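Local coordinates for Slr1438 protein (Synechocystis sp., PDB 3K25) that is of unknown function but belongs to the aldose 1-epimerase family, and so probably binds a carbohydrate and may act as an isomerase, at residues F163-F168 against C252-S257. Residues are numbered along the deposited sequence; the frame is centred on the assembly and turned at random.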
loop_
_atom_site.group_PDB
_atom_site.type_symbol
_atom_site.label_atom_id
_atom_site.label_comp_id
_atom_site.label_asym_id
_atom_site.label_seq_id
_atom_site.Cartn_x
_atom_site.Cartn_y
_atom_site.Cartn_z
ATOM N N PHE A 163 -1.969 2.536 -0.112
ATOM C CA PHE A 163 -1.487 1.194 0.180
ATOM C C PHE A 163 -1.417 0.515 -1.171
ATOM O O PHE A 163 -2.348 0.612 -1.978
ATOM C CB PHE A 163 -2.430 0.481 1.154
ATOM C CG PHE A 163 -2.365 1.037 2.561
ATOM C CD1 PHE A 163 -1.472 0.514 3.490
ATOM C CD2 PHE A 163 -3.155 2.121 2.935
ATOM C CE1 PHE A 163 -1.364 1.063 4.776
ATOM C CE2 PHE A 163 -3.060 2.681 4.212
ATOM C CZ PHE A 163 -2.160 2.150 5.134
ATOM N N HIS A 164 -0.302 -0.165 -1.407
ATOM C CA HIS A 164 -0.022 -0.800 -2.682
ATOM C C HIS A 164 0.054 -2.331 -2.582
ATOM O O HIS A 164 1.046 -2.941 -2.992
ATOM C CB HIS A 164 1.305 -0.198 -3.167
ATOM C CG HIS A 164 1.680 -0.552 -4.567
ATOM N ND1 HIS A 164 2.249 0.362 -5.426
ATOM C CD2 HIS A 164 1.649 -1.729 -5.236
ATOM C CE1 HIS A 164 2.557 -0.237 -6.563
ATOM N NE2 HIS A 164 2.203 -1.507 -6.473
ATOM N N PRO A 165 -1.002 -2.976 -2.068
ATOM C CA PRO A 165 -0.970 -4.440 -1.947
ATOM C C PRO A 165 -0.779 -5.214 -3.251
ATOM O O PRO A 165 -1.410 -4.920 -4.271
ATOM C CB PRO A 165 -2.312 -4.763 -1.289
ATOM C CG PRO A 165 -3.219 -3.729 -1.897
ATOM C CD PRO A 165 -2.359 -2.457 -1.806
ATOM N N TYR A 166 0.098 -6.212 -3.195
ATOM C CA TYR A 166 0.374 -7.096 -4.325
ATOM C C TYR A 166 -0.307 -8.432 -4.028
ATOM O O TYR A 166 0.271 -9.278 -3.342
ATOM C CB TYR A 166 1.869 -7.354 -4.455
ATOM C CG TYR A 166 2.682 -6.187 -4.942
ATOM C CD1 TYR A 166 3.149 -6.147 -6.251
ATOM C CD2 TYR A 166 3.033 -5.152 -4.080
ATOM C CE1 TYR A 166 3.954 -5.117 -6.692
ATOM C CE2 TYR A 166 3.840 -4.109 -4.506
ATOM C CZ TYR A 166 4.303 -4.098 -5.816
ATOM O OH TYR A 166 5.141 -3.090 -6.244
ATOM N N PHE A 167 -1.525 -8.626 -4.527
ATOM C CA PHE A 167 -2.231 -9.878 -4.285
ATOM C C PHE A 167 -1.776 -10.974 -5.235
ATOM O O PHE A 167 -1.583 -10.728 -6.436
ATOM C CB PHE A 167 -3.721 -9.653 -4.408
ATOM C CG PHE A 167 -4.246 -8.661 -3.422
ATOM C CD1 PHE A 167 -4.207 -8.940 -2.060
ATOM C CD2 PHE A 167 -4.776 -7.443 -3.850
ATOM C CE1 PHE A 167 -4.686 -8.032 -1.137
ATOM C CE2 PHE A 167 -5.260 -6.524 -2.936
ATOM C CZ PHE A 167 -5.219 -6.816 -1.569
ATOM N N PHE A 168 -1.587 -12.179 -4.687
ATOM C CA PHE A 168 -1.129 -13.320 -5.483
ATOM C C PHE A 168 -2.154 -13.598 -6.555
ATOM O O PHE A 168 -3.351 -13.603 -6.289
ATOM C CB PHE A 168 -0.943 -14.564 -4.606
ATOM C CG PHE A 168 -0.312 -15.737 -5.333
ATOM C CD1 PHE A 168 0.951 -15.619 -5.914
ATOM C CD2 PHE A 168 -0.981 -16.958 -5.432
ATOM C CE1 PHE A 168 1.542 -16.699 -6.583
ATOM C CE2 PHE A 168 -0.396 -18.040 -6.098
ATOM C CZ PHE A 168 0.867 -17.907 -6.674
ATOM N N CYS A 252 -2.515 -5.852 -8.280
ATOM C CA CYS A 252 -2.639 -4.801 -7.280
ATOM C C CYS A 252 -3.990 -4.082 -7.379
ATOM O O CYS A 252 -4.363 -3.570 -8.427
ATOM C CB CYS A 252 -1.498 -3.778 -7.439
ATOM S SG CYS A 252 0.218 -4.426 -7.310
ATOM N N LEU A 253 -4.731 -4.078 -6.282
ATOM C CA LEU A 253 -6.014 -3.396 -6.203
ATOM C C LEU A 253 -5.704 -2.439 -5.061
ATOM O O LEU A 253 -5.881 -2.778 -3.894
ATOM C CB LEU A 253 -7.114 -4.381 -5.810
ATOM C CG LEU A 253 -8.541 -3.884 -6.031
ATOM C CD1 LEU A 253 -8.677 -3.417 -7.461
ATOM C CD2 LEU A 253 -9.540 -4.994 -5.739
ATOM N N GLU A 254 -5.232 -1.248 -5.409
ATOM C CA GLU A 254 -4.785 -0.281 -4.418
ATOM C C GLU A 254 -5.628 0.951 -4.066
ATOM O O GLU A 254 -6.045 1.721 -4.938
ATOM C CB GLU A 254 -3.379 0.199 -4.811
ATOM C CG GLU A 254 -2.695 -0.661 -5.860
ATOM C CD GLU A 254 -1.525 0.041 -6.520
ATOM O OE1 GLU A 254 -0.956 -0.509 -7.496
ATOM O OE2 GLU A 254 -1.169 1.145 -6.062
ATOM N N PRO A 255 -5.869 1.157 -2.763
ATOM C CA PRO A 255 -6.643 2.300 -2.276
ATOM C C PRO A 255 -5.719 3.510 -2.069
ATOM O O PRO A 255 -4.745 3.429 -1.326
ATOM C CB PRO A 255 -7.232 1.776 -0.967
ATOM C CG PRO A 255 -6.150 0.880 -0.466
ATOM C CD PRO A 255 -5.722 0.137 -1.708
ATOM N N TRP A 256 -6.029 4.617 -2.742
ATOM C CA TRP A 256 -5.251 5.863 -2.657
ATOM C C TRP A 256 -6.151 6.979 -2.162
ATOM O O TRP A 256 -7.312 7.069 -2.575
ATOM C CB TRP A 256 -4.733 6.277 -4.035
ATOM C CG TRP A 256 -3.624 5.448 -4.583
ATOM C CD1 TRP A 256 -3.221 4.207 -4.159
ATOM C CD2 TRP A 256 -2.796 5.777 -5.702
ATOM N NE1 TRP A 256 -2.195 3.751 -4.948
ATOM C CE2 TRP A 256 -1.915 4.694 -5.903
ATOM C CE3 TRP A 256 -2.715 6.885 -6.556
ATOM C CZ2 TRP A 256 -0.965 4.685 -6.923
ATOM C CZ3 TRP A 256 -1.769 6.875 -7.571
ATOM C CH2 TRP A 256 -0.908 5.783 -7.745
ATOM N N SER A 257 -5.634 7.846 -1.301
ATOM C CA SER A 257 -6.471 8.932 -0.803
ATOM C C SER A 257 -6.688 9.926 -1.943
ATOM O O SER A 257 -7.699 10.644 -2.000
ATOM C CB SER A 257 -5.823 9.621 0.414
ATOM O OG SER A 257 -4.583 10.223 0.086
#
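Glu-254 lies flat against the ring of His-164 where two neighbouring antiparallel strands, 157-168 and 250-256, meet in the beta-sandwich of the galactose mutarotase fold. The contact is buried throughout, yet its packing is uneven. Its dense part is the polar face: the carboxylate and imidazole planes stack 26° apart, with OE1 of Glu-254 over the ring centre, 3.5 Å above the plane. His-164 holds its CG anti to the backbone N (chi1 -171°), and this torsion brings the ring up beside the glutamate, the two side chains running in a common direction. OE2 of Glu-254 accepts a hydrogen bond from NE1 of Trp-256 (3.0 Å), met on the anti side and tilted from both planes; this bond probably helps fix the carboxylate's rotation. With an alanine in place of Glu-254, the indole N-H of Trp-256 would probably lose this acceptor and the imidazole the group stacked on one face.

Backbone pairing is sparse around Pro-165 and Pro-255, whose nitrogens carry no hydrogen; N of Phe-163 gives a nearly straight hydrogen bond to O of Pro-255 (3.2 Å). Looser contacts mark the apolar face, where CE2 of Phe-167 lies 4.0 Å from CB of Leu-253 and CB of Phe-163 4.1 Å from CG of Pro-255, beside Val-231 and Val-282. Back on the polar face, SG of Cys-252 sits over the Tyr-166 ring, offset toward its rim and 3.6 Å from CD1.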